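Local coordinates for protein glycosyl hydrolase (Aspergillus fumigatus, PDB 2X8R) that probably cleaves the beta-1,4 linkages of peptidoglycan as a family 25 lysozyme, with both acetylmuramidase and diacetylmuramidase activities, at residues A[95-100]-A[135-140]; A[180-185]-A[194-199]. All blocks are in the same frame, centred on the assembly; numbering follows the deposited sequence. Where two conformers were deposited one is given.

Interaction 1 (A[95-100]-A[135-140]); sequences MLDIEY and MIYTTA
M95 and Y137 meet in the tightly packed half of this contact. M95 SD lies 3.7 Å from Y137 CB, and the sulfur sits obliquely to the ring in a Met-aromatic contact. M135 turns its CE to M95 CB on the same face. On the side of L96 and I136, I98 CG2 lies beside I136 CG2 at 3.8 Å, the two side chains pointing the same way. L96 and I98 also pack on helix 112-130 there. The strands are parallel, and three backbone bonds join them, beginning with L96 N to M135 O at 2.8 Å. Just past them, T138 OG1 donates to I98 O at 2.9 Å and prolongs the pairing by a side chain.

Y137 has CG anti to its backbone N (chi1 166°), which lays its ring beside D97. The CD1-CE1 edge of the ring then faces two acids. D97 OD1 is 3.3 Å from Y137 CD1, with the carboxylate steeply turned to the ring. E99 OE1 lies in the ring plane, 3.5 Å from Y137 CE1, and its carboxylate stands nearly perpendicular to the ring (89°).

The C-terminal side is looser. Y100 is exposed and reaches across to T139, whose OG1 donates to Y100 OH at 3.0 Å. The same OG1 caps the next helix through W142 N, while Y100 OH also bonds D141.

The strands belong to a beta-alpha-beta crossover in the TIM-barrel-like fold of family 25. The sequence D97-I98-E99 fits the DXE motif of these lysozymes, placed where strand 95-97 runs out at its C-terminal end.

Interaction 2 (A[180-185]-A[194-199]); sequences TIWQNS and SDKFNG
The F197 ring is met at its edge, in plane, by I181 CD1, which comes within 3.4 Å of F197 CD1. I181 was modelled in two conformers, so this contact belongs to one of them and is less certain. T180 CG2 comes to the ring at a slant, 3.8 Å from F197 CE1. Helix 201-209 also packs on this ring. The W182 ring carries N184 CB over the centre of one face, 3.4 Å above its plane. K196 CG approaches that indole obliquely, at 4.3 Å from W182 CE3.

The two strands are antiparallel. W182 and K196 form a hydrogen-bonded pair, with W182 N to K196 O at 2.9 Å and K196 N to W182 O at 2.8 Å. N198 N to T180 O closes one end. A beta bulge between Q183 and S185 shifts the register by one residue. In the bulge N184 N donates to S194 O from above the carbonyl plane. Beyond it S194 N donates to S185 O.

On the face of I181 and F197, D195 and Q183 lie next to each other. D195 swings CG to the side away from its carbonyl carbon (chi1 -66°), and OD1 comes 3.2 Å from Q183 CB. The carboxylate and amide planes are 35° apart. Q183 OE1 is held by Y164 and Y137, and NE2 by D8, whose OD2 also comes close to D195 OD2. Bonds at both ends thus fix the rotation of the buried Q183 amide, and the nearness of the two acids probably favours a proton on one of them.

Both interactions hold strands of one curled sheet, and strand 159-162 lies between them, pairing with 135-138 on one side and 181-185 on the other. Interaction 1 is the more central and more buried of the two, although its C-terminal loop reaches the surface. Interaction 2 is only partly buried. The first joins parallel strands through a helical crossover; the second is a local antiparallel hairpin. Interaction 1 sets acids at a tyrosine edge beyond a sulfur and hydrocarbon core; interaction 2 puts a phenylalanine cluster and an amide beside an acid on one face. They touch through Y137 OH and Q183 OE1, 2.7 Å apart, a probable hydrogen bond. This links the ring beside the DXE acids to the amide that also bonds D8.

Interaction 1 (A[95-100]-A[135-140])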
loop_
_atom_site.group_PDB
_atom_site.type_symbol
_atom_site.label_atom_id
_atom_site.label_comp_id
_atom_site.label_asym_id
_atom_site.label_seq_id
_atom_site.Cartn_x
_atom_site.Cartn_y
_atom_site.Cartn_z
ATOM N N MET A 95 2.090 -0.159 -3.640
ATOM C CA MET A 95 0.869 -0.482 -2.933
ATOM C C MET A 95 -0.217 0.498 -3.410
ATOM O O MET A 95 0.010 1.719 -3.477
ATOM C CB MET A 95 1.100 -0.349 -1.410
ATOM C CG MET A 95 -0.216 -0.442 -0.597
ATOM S SD MET A 95 0.204 -0.448 1.171
ATOM C CE MET A 95 0.097 1.287 1.568
ATOM N N LEU A 96 -1.359 -0.059 -3.798
ATOM C CA LEU A 96 -2.517 0.762 -4.139
ATOM C C LEU A 96 -3.341 0.994 -2.890
ATOM O O LEU A 96 -3.862 0.033 -2.318
ATOM C CB LEU A 96 -3.366 0.027 -5.158
ATOM C CG LEU A 96 -4.736 0.656 -5.510
ATOM C CD1 LEU A 96 -4.612 2.043 -6.170
ATOM C CD2 LEU A 96 -5.532 -0.315 -6.457
ATOM N N ASP A 97 -3.467 2.247 -2.468
ATOM C CA ASP A 97 -4.310 2.599 -1.314
ATOM C C ASP A 97 -5.686 2.925 -1.865
ATOM O O ASP A 97 -5.894 3.990 -2.456
ATOM C CB ASP A 97 -3.661 3.781 -0.577
ATOM C CG ASP A 97 -4.494 4.324 0.570
ATOM O OD1 ASP A 97 -5.709 4.031 0.647
ATOM O OD2 ASP A 97 -3.877 5.021 1.414
ATOM N N ILE A 98 -6.574 1.976 -1.716
ATOM C CA ILE A 98 -7.894 2.064 -2.302
ATOM C C ILE A 98 -8.970 1.892 -1.182
ATOM O O ILE A 98 -9.251 0.800 -0.776
ATOM C CB ILE A 98 -8.076 1.045 -3.455
ATOM C CG1 ILE A 98 -9.495 1.082 -4.021
ATOM C CG2 ILE A 98 -7.694 -0.335 -3.030
ATOM C CD1 ILE A 98 -9.895 2.334 -4.725
ATOM N N GLU A 99 -9.475 3.021 -0.706
ATOM C CA GLU A 99 -10.397 3.036 0.375
ATOM C C GLU A 99 -11.083 4.419 0.466
ATOM O O GLU A 99 -11.248 5.034 -0.510
ATOM C CB GLU A 99 -9.767 2.558 1.680
ATOM C CG GLU A 99 -8.351 2.936 1.951
ATOM C CD GLU A 99 -8.201 4.272 2.716
ATOM O OE1 GLU A 99 -7.166 4.888 2.545
ATOM O OE2 GLU A 99 -9.088 4.614 3.469
ATOM N N TYR A 100 -11.440 4.828 1.663
ATOM C CA TYR A 100 -12.391 5.878 1.841
ATOM C C TYR A 100 -12.052 7.179 1.124
ATOM O O TYR A 100 -11.030 7.698 1.272
ATOM C CB TYR A 100 -12.624 6.155 3.290
ATOM C CG TYR A 100 -13.012 4.925 4.068
ATOM C CD1 TYR A 100 -14.294 4.414 4.052
ATOM C CD2 TYR A 100 -12.100 4.286 4.841
ATOM C CE1 TYR A 100 -14.629 3.274 4.752
ATOM C CE2 TYR A 100 -12.448 3.156 5.582
ATOM C CZ TYR A 100 -13.735 2.643 5.538
ATOM O OH TYR A 100 -14.094 1.516 6.231
ATOM N N MET A 135 0.570 -4.436 -4.048
ATOM C CA MET A 135 -0.207 -4.720 -2.825
ATOM C C MET A 135 -1.498 -3.899 -2.866
ATOM O O MET A 135 -1.510 -2.827 -3.513
ATOM C CB MET A 135 0.594 -4.388 -1.576
ATOM C CG MET A 135 2.007 -4.916 -1.724
ATOM S SD MET A 135 2.882 -5.039 -0.122
ATOM C CE MET A 135 3.165 -3.316 0.119
ATOM N N ILE A 136 -2.584 -4.424 -2.300
ATOM C CA ILE A 136 -3.829 -3.671 -2.201
ATOM C C ILE A 136 -4.045 -3.371 -0.722
ATOM O O ILE A 136 -4.082 -4.302 0.116
ATOM C CB ILE A 136 -5.049 -4.450 -2.796
ATOM C CG1 ILE A 136 -4.915 -4.514 -4.344
ATOM C CG2 ILE A 136 -6.398 -3.841 -2.308
ATOM C CD1 ILE A 136 -6.024 -5.376 -5.041
ATOM N N TYR A 137 -4.151 -2.078 -0.421
ATOM C CA TYR A 137 -4.419 -1.592 0.942
ATOM C C TYR A 137 -5.878 -1.145 1.033
ATOM O O TYR A 137 -6.321 -0.271 0.269
ATOM C CB TYR A 137 -3.478 -0.410 1.307
ATOM C CG TYR A 137 -3.889 0.376 2.555
ATOM C CD1 TYR A 137 -4.671 1.514 2.438
ATOM C CD2 TYR A 137 -3.490 -0.030 3.819
ATOM C CE1 TYR A 137 -5.061 2.242 3.550
ATOM C CE2 TYR A 137 -3.846 0.688 4.956
ATOM C CZ TYR A 137 -4.639 1.833 4.808
ATOM O OH TYR A 137 -5.022 2.599 5.902
ATOM N N THR A 138 -6.612 -1.711 1.996
ATOM C CA THR A 138 -8.011 -1.335 2.153
ATOM C C THR A 138 -8.498 -1.769 3.532
ATOM O O THR A 138 -7.690 -2.225 4.355
ATOM C CB THR A 138 -8.845 -1.961 1.006
ATOM O OG1 THR A 138 -10.157 -1.354 0.946
ATOM C CG2 THR A 138 -8.964 -3.474 1.208
ATOM N N THR A 139 -9.776 -1.527 3.809
ATOM C CA THR A 139 -10.400 -2.134 4.976
ATOM C C THR A 139 -11.413 -3.157 4.511
ATOM O O THR A 139 -11.924 -3.070 3.395
ATOM C CB THR A 139 -11.112 -1.117 5.905
ATOM O OG1 THR A 139 -12.225 -0.531 5.211
ATOM C CG2 THR A 139 -10.149 0.020 6.351
ATOM N N ALA A 140 -11.769 -4.097 5.391
ATOM C CA ALA A 140 -12.806 -5.074 5.022
ATOM C C ALA A 140 -14.143 -4.353 4.731
ATOM O O ALA A 140 -14.837 -4.692 3.772
ATOM C CB ALA A 140 -12.966 -6.135 6.119
#

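Interaction 2 (A[180-185]-A[194-199])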
loop_
_atom_site.group_PDB
_atom_site.type_symbol
_atom_site.label_atom_id
_atom_site.label_comp_id
_atom_site.label_asym_id
_atom_site.label_seq_id
_atom_site.Cartn_x
_atom_site.Cartn_y
_atom_site.Cartn_z
ATOM N N THR A 180 -1.264 -10.051 4.073
ATOM C CA THR A 180 0.202 -10.038 3.997
ATOM C C THR A 180 0.772 -9.005 4.976
ATOM O O THR A 180 1.737 -9.288 5.650
ATOM C CB THR A 180 0.686 -9.775 2.573
ATOM O OG1 THR A 180 0.196 -10.803 1.695
ATOM C CG2 THR A 180 2.221 -9.713 2.492
ATOM N N ILE A 181 0.139 -7.828 5.055
ATOM C CA ILE A 181 0.501 -6.774 6.012
ATOM C C ILE A 181 -0.766 -6.300 6.721
ATOM O O ILE A 181 -1.794 -6.102 6.078
ATOM C CB ILE A 181 1.072 -5.522 5.304
ATOM C CG1 ILE A 181 2.228 -5.888 4.391
ATOM C CG2 ILE A 181 1.514 -4.461 6.327
ATOM C CD1 ILE A 181 3.342 -6.496 5.088
ATOM N N TRP A 182 -0.678 -6.089 8.033
ATOM C CA TRP A 182 -1.814 -5.619 8.830
ATOM C C TRP A 182 -1.442 -4.237 9.315
ATOM O O TRP A 182 -0.404 -4.076 9.964
ATOM C CB TRP A 182 -1.945 -6.570 10.039
ATOM C CG TRP A 182 -2.835 -6.086 11.128
ATOM C CD1 TRP A 182 -3.939 -5.275 10.995
ATOM C CD2 TRP A 182 -2.747 -6.425 12.531
ATOM N NE1 TRP A 182 -4.537 -5.087 12.232
ATOM C CE2 TRP A 182 -3.804 -5.746 13.188
ATOM C CE3 TRP A 182 -1.846 -7.177 13.292
ATOM C CZ2 TRP A 182 -4.010 -5.830 14.570
ATOM C CZ3 TRP A 182 -2.045 -7.267 14.668
ATOM C CH2 TRP A 182 -3.133 -6.589 15.299
ATOM N N GLN A 183 -2.246 -3.234 8.959
ATOM C CA GLN A 183 -2.019 -1.907 9.516
ATOM C C GLN A 183 -2.786 -1.816 10.806
ATOM O O GLN A 183 -4.037 -1.801 10.827
ATOM C CB GLN A 183 -2.417 -0.812 8.524
ATOM C CG GLN A 183 -2.025 0.614 8.991
ATOM C CD GLN A 183 -2.641 1.635 8.119
ATOM O OE1 GLN A 183 -3.859 1.857 8.178
ATOM N NE2 GLN A 183 -1.831 2.217 7.224
ATOM N N ASN A 184 -2.029 -1.877 11.902
ATOM C CA ASN A 184 -2.633 -2.139 13.189
ATOM C C ASN A 184 -2.945 -0.885 14.013
ATOM O O ASN A 184 -3.668 -0.981 15.014
ATOM C CB ASN A 184 -1.777 -3.133 13.983
ATOM C CG ASN A 184 -0.469 -2.550 14.407
ATOM O OD1 ASN A 184 0.371 -2.238 13.584
ATOM N ND2 ASN A 184 -0.290 -2.375 15.719
ATOM N N SER A 185 -2.398 0.265 13.615
ATOM C CA SER A 185 -2.639 1.537 14.310
ATOM C C SER A 185 -2.297 2.688 13.391
ATOM O O SER A 185 -1.413 2.550 12.532
ATOM C CB SER A 185 -1.778 1.646 15.581
ATOM O OG SER A 185 -1.978 2.893 16.245
ATOM N N SER A 194 1.337 2.274 11.962
ATOM C CA SER A 194 2.067 1.032 12.268
ATOM C C SER A 194 1.612 -0.097 11.347
ATOM O O SER A 194 0.420 -0.265 11.129
ATOM C CB SER A 194 1.783 0.623 13.732
ATOM O OG SER A 194 2.388 -0.599 14.058
ATOM N N ASP A 195 2.563 -0.914 10.878
ATOM C CA ASP A 195 2.255 -2.065 10.024
ATOM C C ASP A 195 2.983 -3.306 10.486
ATOM O O ASP A 195 4.058 -3.207 11.034
ATOM C CB ASP A 195 2.694 -1.815 8.585
ATOM C CG ASP A 195 1.922 -0.728 7.955
ATOM O OD1 ASP A 195 0.722 -0.915 7.754
ATOM O OD2 ASP A 195 2.504 0.351 7.690
ATOM N N LYS A 196 2.366 -4.463 10.276
ATOM C CA LYS A 196 2.975 -5.752 10.648
ATOM C C LYS A 196 2.958 -6.700 9.475
ATOM O O LYS A 196 1.898 -7.028 8.965
ATOM C CB LYS A 196 2.166 -6.389 11.802
ATOM C CG LYS A 196 2.056 -5.497 13.006
ATOM C CD LYS A 196 3.405 -5.132 13.550
ATOM C CE LYS A 196 3.689 -5.807 14.899
ATOM N NZ LYS A 196 2.961 -5.099 15.978
ATOM N N PHE A 197 4.120 -7.183 9.057
ATOM C CA PHE A 197 4.165 -8.143 7.974
ATOM C C PHE A 197 3.900 -9.531 8.549
ATOM O O PHE A 197 4.429 -9.841 9.607
ATOM C CB PHE A 197 5.534 -8.071 7.272
ATOM C CG PHE A 197 5.790 -9.249 6.369
ATOM C CD1 PHE A 197 5.285 -9.275 5.057
ATOM C CD2 PHE A 197 6.488 -10.360 6.835
ATOM C CE1 PHE A 197 5.478 -10.397 4.224
ATOM C CE2 PHE A 197 6.667 -11.504 6.005
ATOM C CZ PHE A 197 6.147 -11.509 4.702
ATOM N N ASN A 198 3.147 -10.359 7.829
ATOM C CA ASN A 198 2.726 -11.697 8.339
ATOM C C ASN A 198 3.803 -12.729 8.022
ATOM O O ASN A 198 3.761 -13.392 6.973
ATOM C CB ASN A 198 1.413 -12.087 7.665
ATOM C CG ASN A 198 0.619 -13.152 8.430
ATOM O OD1 ASN A 198 1.132 -13.846 9.331
ATOM N ND2 ASN A 198 -0.626 -13.320 8.029
ATOM N N GLY A 199 4.739 -12.879 8.944
ATOM C CA GLY A 199 5.781 -13.902 8.816
ATOM C C GLY A 199 7.142 -13.380 9.198
ATOM O O GLY A 199 7.288 -12.246 9.640
#